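Long-range contact in protein A52 (Vaccinia virus, PDB 2VVW), which acts as a Bcl-2-like immunomodulator that associates with host IRAK2 to inhibit NF-kappa-B signalling and with host TRAF6 to activate p38: residues A[22-34]-A[119-131]. Numbering follows the deposited sequence. Where two conformers were deposited one is given.
Sequences FTILEEYFMYRGL and FSRWKYCLRAIKL
The indole of Trp122 lies over the backbone of helix 22-34 at Met30: Met30 CA sits 3.9 Å from the centroid of its six-membered ring and 20° off the normal, a CH-pi contact over the face. Met30 CB belongs to the same contact, 3.7 Å from CZ3 of Trp122, and one turn back along the helix Glu26 O lies 3.7 Å from that same CZ3. A chi1 of 75° places CG of Trp122 between its own backbone N and carbonyl carbon, and the ring extends from there across the turn. The CA atoms of Gly33 and Trp122 are 5.6 Å apart, with no side chain on Gly33 between the two backbones. Lys123 CD covers the opposite face of the indole, while NE1 is hydrogen-bonded to Tyr31 OH of the second subunit, so the same residue serves both the intrachain packing and the dimer contact. Helix 22-34 and helix 123-131 run roughly antiparallel, at 148° with axes 9.4 Å apart, as two members of the all-helical Bcl-2-like bundle. One turn on from Trp122 along helix 123-131, Cys125 CB stands over one face of the Phe29 ring, 3.9 Å from its centroid, with Tyr28 CD2 against the other face; Cys125 SG approaches the ring obliquely. Helix 96-115 packs beside them, Cys106 touching Phe29 and Met102 touching Ile129. Toward the start of helix 22-34, Phe22 turns its ring to helix 123-131 because CG is anti to the backbone N. Ile129 CG2 meets the ring edge near its plane, whereas the extended Lys130 chain crosses Phe22 at about a right angle, its CE 3.6 Å from Phe22 CZ. Leu126 CD2 rests on Glu26 CA, 3.7 Å away, its side chain crossing that of Glu26 at about a right angle.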
ATOM      1  N   PHE A  22      11.825  -4.905  -6.649  1.00 22.41           N
ATOM      2  CA  PHE A  22      11.043  -3.662  -6.670  1.00 23.61           C
ATOM      3  C   PHE A  22       9.716  -3.773  -5.894  1.00 22.56           C
ATOM      4  O   PHE A  22       9.335  -2.851  -5.170  1.00 22.10           O
ATOM      5  CB  PHE A  22      10.779  -3.158  -8.090  1.00 26.91           C
ATOM      6  CG  PHE A  22      10.273  -1.733  -8.111  1.00 26.82           C
ATOM      7  CD1 PHE A  22      11.145  -0.670  -7.907  1.00 29.94           C
ATOM      8  CD2 PHE A  22       8.914  -1.461  -8.269  1.00 31.83           C
ATOM      9  CE1 PHE A  22      10.675   0.642  -7.899  1.00 29.17           C
ATOM     10  CE2 PHE A  22       8.439  -0.144  -8.258  1.00 27.17           C
ATOM     11  CZ  PHE A  22       9.313   0.895  -8.064  1.00 27.23           C
ATOM     12  N   THR A  23       9.038  -4.912  -6.007  1.00 23.14           N
ATOM     13  CA  THR A  23       7.815  -5.146  -5.227  1.00 22.73           C
ATOM     14  C   THR A  23       8.088  -5.126  -3.733  1.00 20.76           C
ATOM     15  O   THR A  23       7.301  -4.587  -2.961  1.00 19.73           O
ATOM     16  CB  THR A  23       7.172  -6.462  -5.576  1.00 23.49           C
ATOM     17  OG1 THR A  23       6.965  -6.515  -6.987  1.00 25.80           O
ATOM     18  CG2 THR A  23       5.821  -6.613  -4.853  1.00 25.36           C
ATOM     19  N   ILE A  24       9.201  -5.734  -3.330  1.00 20.46           N
ATOM     20  CA  ILE A  24       9.606  -5.741  -1.939  1.00 19.49           C
ATOM     21  C   ILE A  24       9.780  -4.319  -1.430  1.00 19.23           C
ATOM     22  O   ILE A  24       9.291  -3.961  -0.336  1.00 18.46           O
ATOM     23  CB  ILE A  24      10.917  -6.563  -1.730  1.00 20.55           C
ATOM     24  CG1 ILE A  24      10.640  -8.076  -1.895  1.00 24.03           C
ATOM     25  CG2 ILE A  24      11.498  -6.305  -0.381  1.00 18.14           C
ATOM     26  CD1 ILE A  24      11.910  -8.929  -2.022  1.00 22.36           C
ATOM     27  N   LEU A  25      10.474  -3.496  -2.213  1.00 19.03           N
ATOM     28  CA  LEU A  25      10.692  -2.114  -1.831  1.00 18.40           C
ATOM     29  C   LEU A  25       9.395  -1.290  -1.844  1.00 17.85           C
ATOM     30  O   LEU A  25       9.194  -0.454  -0.972  1.00 17.94           O
ATOM     31  CB  LEU A  25      11.782  -1.458  -2.694  1.00 18.71           C
ATOM     32  CG  LEU A  25      13.208  -2.023  -2.572  1.00 20.69           C
ATOM     33  CD1 LEU A  25      14.111  -1.405  -3.613  1.00 19.24           C
ATOM     34  CD2 LEU A  25      13.755  -1.788  -1.196  1.00 19.06           C
ATOM     35  N   GLU A  26       8.512  -1.541  -2.803  1.00 19.28           N
ATOM     36  CA  GLU A  26       7.188  -0.883  -2.825  1.00 21.04           C
ATOM     37  C   GLU A  26       6.466  -1.128  -1.517  1.00 20.24           C
ATOM     38  O   GLU A  26       5.978  -0.194  -0.907  1.00 20.03           O
ATOM     39  CB  GLU A  26       6.291  -1.373  -3.963  1.00 22.64           C
ATOM     40  CG  GLU A  26       6.633  -0.884  -5.353  1.00 28.94           C
ATOM     41  CD  GLU A  26       5.645  -1.388  -6.429  1.00 32.40           C
ATOM     42  OE1 GLU A  26       5.088  -0.544  -7.171  1.00 41.68           O
ATOM     43  OE2 GLU A  26       5.416  -2.620  -6.521  1.00 41.04           O
ATOM     44  N   GLU A  27       6.403  -2.388  -1.098  1.00 20.62           N
ATOM     45  CA  GLU A  27       5.693  -2.754   0.123  1.00 20.90           C
ATOM     46  C   GLU A  27       6.399  -2.232   1.356  1.00 20.20           C
ATOM     47  O   GLU A  27       5.746  -1.837   2.322  1.00 21.57           O
ATOM     48  CB  GLU A  27       5.487  -4.275   0.203  1.00 20.40           C
ATOM     49  CG  GLU A  27       4.495  -4.781  -0.831  1.00 20.57           C
ATOM     50  CD  GLU A  27       3.830  -6.104  -0.501  1.00 23.51           C
ATOM     51  OE1 GLU A  27       4.066  -6.687   0.593  1.00 18.87           O
ATOM     52  OE2 GLU A  27       3.056  -6.564  -1.374  1.00 23.05           O
ATOM     53  N   TYR A  28       7.732  -2.240   1.338  1.00 19.63           N
ATOM     54  CA  TYR A  28       8.523  -1.680   2.443  1.00 19.37           C
ATOM     55  C   TYR A  28       8.212  -0.194   2.678  1.00 18.87           C
ATOM     56  O   TYR A  28       7.903   0.242   3.787  1.00 19.53           O
ATOM     57  CB  TYR A  28      10.012  -1.851   2.139  1.00 20.64           C
ATOM     58  CG  TYR A  28      10.915  -1.260   3.187  1.00 22.04           C
ATOM     59  CD1 TYR A  28      11.027  -1.859   4.451  1.00 23.93           C
ATOM     60  CD2 TYR A  28      11.637  -0.098   2.937  1.00 20.99           C
ATOM     61  CE1 TYR A  28      11.838  -1.334   5.421  1.00 23.16           C
ATOM     62  CE2 TYR A  28      12.466   0.440   3.909  1.00 22.84           C
ATOM     63  CZ  TYR A  28      12.559  -0.181   5.155  1.00 22.33           C
ATOM     64  OH  TYR A  28      13.378   0.339   6.128  1.00 24.04           O
ATOM     65  N   PHE A  29       8.273   0.588   1.618  1.00 18.67           N
ATOM     66  CA  PHE A  29       7.934   2.002   1.731  1.00 19.51           C
ATOM     67  C   PHE A  29       6.470   2.261   2.055  1.00 19.31           C
ATOM     68  O   PHE A  29       6.167   3.163   2.837  1.00 20.28           O
ATOM     69  CB  PHE A  29       8.406   2.774   0.502  1.00 18.67           C
ATOM     70  CG  PHE A  29       9.901   2.851   0.401  1.00 20.88           C
ATOM     71  CD1 PHE A  29      10.650   3.429   1.408  1.00 22.61           C
ATOM     72  CD2 PHE A  29      10.565   2.337  -0.687  1.00 20.04           C
ATOM     73  CE1 PHE A  29      12.030   3.497   1.315  1.00 23.01           C
ATOM     74  CE2 PHE A  29      11.943   2.399  -0.772  1.00 22.30           C
ATOM     75  CZ  PHE A  29      12.669   2.970   0.220  1.00 20.42           C
ATOM     76  N   MET A  30       5.575   1.428   1.531  1.00 18.75           N
ATOM     77  CA  MET A  30       4.153   1.540   1.851  1.00 17.51           C
ATOM     78  C   MET A  30       3.947   1.295   3.332  1.00 18.04           C
ATOM     79  O   MET A  30       3.351   2.108   4.011  1.00 17.96           O
ATOM     80  CB  MET A  30       3.355   0.521   1.043  1.00 17.99           C
ATOM     81  CG  MET A  30       1.896   0.405   1.379  1.00 20.39           C
ATOM     82  SD  MET A  30       1.164  -0.989   0.505  1.00 22.17           S
ATOM     83  CE  MET A  30       1.790  -2.399   1.465  1.00 21.62           C
ATOM     84  N   TYR A  31       4.471   0.183   3.831  1.00 18.24           N
ATOM     85  CA  TYR A  31       4.208  -0.190   5.223  1.00 18.81           C
ATOM     86  C   TYR A  31       4.916   0.731   6.231  1.00 20.53           C
ATOM     87  O   TYR A  31       4.331   1.110   7.266  1.00 20.51           O
ATOM     88  CB  TYR A  31       4.583  -1.651   5.471  1.00 19.29           C
ATOM     89  CG  TYR A  31       3.565  -2.667   4.990  1.00 20.87           C
ATOM     90  CD1 TYR A  31       2.273  -2.690   5.517  1.00 20.46           C
ATOM     91  CD2 TYR A  31       3.899  -3.634   4.025  1.00 17.91           C
ATOM     92  CE1 TYR A  31       1.321  -3.615   5.093  1.00 21.60           C
ATOM     93  CE2 TYR A  31       2.940  -4.595   3.602  1.00 18.12           C
ATOM     94  CZ  TYR A  31       1.662  -4.564   4.127  1.00 20.74           C
ATOM     95  OH  TYR A  31       0.726  -5.495   3.749  1.00 22.19           O
ATOM     96  N   ARG A  32       6.175   1.068   5.957  1.00 20.49           N
ATOM     97  CA  ARG A  32       6.911   1.975   6.821  1.00 19.81           C
ATOM     98  C   ARG A  32       6.319   3.389   6.739  1.00 20.45           C
ATOM     99  O   ARG A  32       6.114   4.057   7.762  1.00 19.32           O
ATOM    100  CB  ARG A  32       8.393   1.987   6.468  1.00 20.43           C
ATOM    101  CG  ARG A  32       9.217   2.880   7.385  1.00 21.48           C
ATOM    102  CD  ARG A  32      10.704   2.566   7.305  1.00 20.45           C
ATOM    103  NE  ARG A  32      11.483   3.552   8.054  1.00 20.77           N
ATOM    104  CZ  ARG A  32      12.742   3.386   8.443  1.00 25.04           C
ATOM    105  NH1 ARG A  32      13.385   2.266   8.182  1.00 24.33           N
ATOM    106  NH2 ARG A  32      13.351   4.348   9.124  1.00 25.89           N
ATOM    107  N   GLY A  33       6.013   3.833   5.534  1.00 18.16           N
ATOM    108  CA  GLY A  33       5.395   5.145   5.337  1.00 20.68           C
ATOM    109  C   GLY A  33       3.997   5.341   5.918  1.00 21.72           C
ATOM    110  O   GLY A  33       3.625   6.478   6.243  1.00 22.60           O
ATOM    111  N   LEU A  34       3.218   4.257   6.047  1.00 22.37           N
ATOM    112  CA  LEU A  34       1.844   4.351   6.535  1.00 22.19           C
ATOM    113  C   LEU A  34       1.689   3.868   7.970  1.00 23.98           C
ATOM    114  O   LEU A  34       0.956   4.495   8.732  1.00 25.44           O
ATOM    115  CB  LEU A  34       0.852   3.621   5.602  1.00 21.53           C
ATOM    116  CG  LEU A  34       0.765   4.126   4.150  1.00 20.12           C
ATOM    117  CD1 LEU A  34      -0.345   3.351   3.341  1.00 18.46           C
ATOM    118  CD2 LEU A  34       0.573   5.638   4.019  1.00 21.37           C
ATOM    119  N   PHE A 119       0.581  11.459   4.143  1.00 24.15           N
ATOM    120  CA  PHE A 119       0.647  10.017   3.985  1.00 24.92           C
ATOM    121  C   PHE A 119       0.927   9.579   2.543  1.00 25.84           C
ATOM    122  O   PHE A 119       1.674   8.619   2.340  1.00 30.66           O
ATOM    123  CB  PHE A 119      -0.619   9.345   4.558  1.00 25.56           C
ATOM    124  CG  PHE A 119      -0.674   9.329   6.074  1.00 23.70           C
ATOM    125  CD1 PHE A 119       0.291   8.648   6.799  1.00 22.96           C
ATOM    126  CD2 PHE A 119      -1.701   9.967   6.767  1.00 24.22           C
ATOM    127  CE1 PHE A 119       0.245   8.618   8.198  1.00 27.27           C
ATOM    128  CE2 PHE A 119      -1.750   9.941   8.159  1.00 24.97           C
ATOM    129  CZ  PHE A 119      -0.776   9.259   8.868  1.00 24.99           C
ATOM    130  N   SER A 120       0.408  10.302   1.555  1.00 25.54           N
ATOM    131  CA  SER A 120       0.601   9.952   0.127  1.00 24.52           C
ATOM    132  C   SER A 120       2.008  10.197  -0.455  1.00 23.59           C
ATOM    133  O   SER A 120       2.319   9.783  -1.595  1.00 20.69           O
ATOM    134  CB  SER A 120      -0.406  10.736  -0.723  1.00 25.63           C
ATOM    135  OG  SER A 120      -0.158  12.124  -0.637  1.00 27.60           O
ATOM    136  N   ARG A 121       2.857  10.878   0.301  1.00 22.25           N
ATOM    137  CA  ARG A 121       4.210  11.216  -0.172  1.00 23.55           C
ATOM    138  C   ARG A 121       5.151  10.026  -0.292  1.00 24.22           C
ATOM    139  O   ARG A 121       6.134  10.089  -1.068  1.00 24.42           O
ATOM    140  CB  ARG A 121       4.853  12.280   0.724  1.00 23.85           C
ATOM    141  CG  ARG A 121       4.216  13.621   0.568  1.00 23.90           C
ATOM    142  CD  ARG A 121       5.123  14.762   1.015  1.00 22.66           C
ATOM    143  NE  ARG A 121       4.489  16.025   0.695  1.00 21.46           N
ATOM    144  CZ  ARG A 121       4.969  17.229   1.005  1.00 24.21           C
ATOM    145  NH1 ARG A 121       6.128  17.360   1.629  1.00 24.45           N
ATOM    146  NH2 ARG A 121       4.278  18.304   0.661  1.00 26.22           N
ATOM    147  N   TRP A 122       4.835   8.934   0.418  1.00 22.42           N
ATOM    148  CA  TRP A 122       5.600   7.693   0.322  1.00 22.11           C
ATOM    149  C   TRP A 122       5.784   7.295  -1.133  1.00 22.06           C
ATOM    150  O   TRP A 122       6.794   6.722  -1.489  1.00 24.55           O
ATOM    151  CB  TRP A 122       4.942   6.553   1.128  1.00 23.26           C
ATOM    152  CG  TRP A 122       3.716   5.949   0.513  1.00 20.82           C
ATOM    153  CD1 TRP A 122       2.422   6.379   0.664  1.00 23.88           C
ATOM    154  CD2 TRP A 122       3.654   4.801  -0.327  1.00 18.81           C
ATOM    155  NE1 TRP A 122       1.564   5.575  -0.036  1.00 22.37           N
ATOM    156  CE2 TRP A 122       2.288   4.595  -0.657  1.00 23.39           C
ATOM    157  CE3 TRP A 122       4.613   3.932  -0.855  1.00 17.09           C
ATOM    158  CZ2 TRP A 122       1.866   3.566  -1.500  1.00 23.08           C
ATOM    159  CZ3 TRP A 122       4.188   2.909  -1.696  1.00 22.31           C
ATOM    160  CH2 TRP A 122       2.821   2.736  -2.003  1.00 21.70           C
ATOM    161  N   LYS A 123       4.814   7.617  -1.979  1.00 20.85           N
ATOM    162  CA  LYS A 123       4.932   7.315  -3.424  1.00 19.68           C
ATOM    163  C   LYS A 123       6.188   7.920  -4.057  1.00 20.35           C
ATOM    164  O   LYS A 123       6.710   7.400  -5.062  1.00 19.78           O
ATOM    165  CB  LYS A 123       3.711   7.824  -4.157  1.00 21.27           C
ATOM    166  CG  LYS A 123       2.382   7.160  -3.768  1.00 20.45           C
ATOM    167  CD  LYS A 123       2.272   5.739  -4.260  1.00 19.71           C
ATOM    168  CE  LYS A 123       0.805   5.267  -4.270  1.00 22.27           C
ATOM    169  NZ  LYS A 123      -0.128   6.133  -5.070  1.00 19.45           N
ATOM    170  N   TYR A 124       6.662   9.034  -3.507  1.00 19.53           N
ATOM    171  CA  TYR A 124       7.874   9.679  -4.038  1.00 21.81           C
ATOM    172  C   TYR A 124       9.141   8.843  -3.795  1.00 21.41           C
ATOM    173  O   TYR A 124      10.110   8.975  -4.533  1.00 21.51           O
ATOM    174  CB  TYR A 124       8.047  11.092  -3.459  1.00 22.45           C
ATOM    175  CG  TYR A 124       7.137  12.085  -4.110  1.00 23.48           C
ATOM    176  CD1 TYR A 124       7.566  12.818  -5.206  1.00 25.73           C
ATOM    177  CD2 TYR A 124       5.823  12.262  -3.664  1.00 24.50           C
ATOM    178  CE1 TYR A 124       6.733  13.731  -5.828  1.00 28.28           C
ATOM    179  CE2 TYR A 124       4.975  13.168  -4.289  1.00 29.42           C
ATOM    180  CZ  TYR A 124       5.438  13.903  -5.366  1.00 29.16           C
ATOM    181  OH  TYR A 124       4.614  14.805  -6.001  1.00 30.34           O
ATOM    182  N   CYS A 125       9.146   8.023  -2.737  1.00 22.97           N
ATOM    183  CA  CYS A 125      10.229   7.061  -2.537  1.00 22.92           C
ATOM    184  C   CYS A 125      10.379   6.147  -3.749  1.00 23.03           C
ATOM    185  O   CYS A 125      11.490   5.864  -4.171  1.00 22.52           O
ATOM    186  CB  CYS A 125      10.006   6.233  -1.290  1.00 23.89           C
ATOM    187  SG  CYS A 125       9.852   7.222   0.199  1.00 29.20           S
ATOM    188  N   LEU A 126       9.264   5.706  -4.321  1.00 23.39           N
ATOM    189  CA  LEU A 126       9.317   4.815  -5.478  1.00 24.45           C
ATOM    190  C   LEU A 126       9.854   5.554  -6.676  1.00 24.39           C
ATOM    191  O   LEU A 126      10.644   4.989  -7.455  1.00 23.20           O
ATOM    192  CB  LEU A 126       7.944   4.222  -5.831  1.00 26.40           C
ATOM    193  CG  LEU A 126       7.075   3.692  -4.684  1.00 31.34           C
ATOM    194  CD1 LEU A 126       5.691   3.214  -5.187  1.00 33.76           C
ATOM    195  CD2 LEU A 126       7.807   2.611  -3.947  1.00 29.77           C
ATOM    196  N   ARG A 127       9.416   6.805  -6.860  1.00 23.86           N
ATOM    197  CA  ARG A 127       9.909   7.609  -7.989  0.60 24.57           C
ATOM    198  C   ARG A 127      11.422   7.769  -7.856  1.00 22.91           C
ATOM    199  O   ARG A 127      12.146   7.643  -8.814  1.00 21.79           O
ATOM    200  CB  ARG A 127       9.216   8.983  -8.040  0.60 24.54           C
ATOM    201  CG  ARG A 127       9.452   9.759  -9.332  0.60 27.38           C
ATOM    202  CD  ARG A 127       8.777  11.136  -9.348  0.60 29.29           C
ATOM    203  NE  ARG A 127       7.345  11.113  -9.044  0.60 31.23           N
ATOM    204  CZ  ARG A 127       6.534  12.170  -9.164  0.60 34.53           C
ATOM    205  NH1 ARG A 127       7.001  13.338  -9.594  0.60 38.32           N
ATOM    206  NH2 ARG A 127       5.245  12.064  -8.859  0.60 33.03           N
ATOM    207  N   ALA A 128      11.886   8.037  -6.646  1.00 21.26           N
ATOM    208  CA  ALA A 128      13.321   8.212  -6.394  1.00 22.45           C
ATOM    209  C   ALA A 128      14.118   6.946  -6.740  1.00 22.76           C
ATOM    210  O   ALA A 128      15.152   7.029  -7.402  1.00 23.75           O
ATOM    211  CB  ALA A 128      13.549   8.596  -4.916  1.00 18.53           C
ATOM    212  N   ILE A 129      13.625   5.786  -6.283  1.00 24.44           N
ATOM    213  CA  ILE A 129      14.271   4.476  -6.536  1.00 24.85           C
ATOM    214  C   ILE A 129      14.400   4.220  -8.017  1.00 25.52           C
ATOM    215  O   ILE A 129      15.455   3.809  -8.491  1.00 24.71           O
ATOM    216  CB  ILE A 129      13.478   3.279  -5.886  1.00 25.25           C
ATOM    217  CG1 ILE A 129      13.543   3.335  -4.359  1.00 26.05           C
ATOM    218  CG2 ILE A 129      13.992   1.924  -6.380  1.00 27.47           C
ATOM    219  CD1 ILE A 129      14.904   3.286  -3.769  1.00 29.36           C
ATOM    220  N   LYS A 130      13.333   4.495  -8.760  1.00 27.41           N
ATOM    221  CA  LYS A 130      13.361   4.322 -10.217  1.00 29.82           C
ATOM    222  C   LYS A 130      14.379   5.240 -10.915  1.00 30.21           C
ATOM    223  O   LYS A 130      14.958   4.855 -11.932  1.00 31.16           O
ATOM    224  CB  LYS A 130      11.967   4.544 -10.807  1.00 30.96           C
ATOM    225  CG  LYS A 130      10.974   3.395 -10.583  1.00 35.10           C
ATOM    226  CD  LYS A 130       9.530   3.875 -10.828  1.00 36.96           C
ATOM    227  CE  LYS A 130       8.542   2.721 -11.063  1.00 42.27           C
ATOM    228  NZ  LYS A 130       7.088   3.148 -10.931  1.00 44.54           N
ATOM    229  N   LEU A 131      14.598   6.447 -10.384  1.00 30.41           N
ATOM    230  CA  LEU A 131      15.598   7.380 -10.950  1.00 30.02           C
ATOM    231  C   LEU A 131      17.026   6.929 -10.667  1.00 28.94           C
ATOM    232  O   LEU A 131      17.937   7.168 -11.459  1.00 29.27           O
ATOM    233  CB  LEU A 131      15.459   8.799 -10.360  1.00 30.21           C
ATOM    234  CG  LEU A 131      14.398   9.765 -10.878  1.00 30.57           C
ATOM    235  CD1 LEU A 131      14.397  11.001  -9.981  1.00 31.24           C
ATOM    236  CD2 LEU A 131      14.653  10.139 -12.340  1.00 32.76           C
TER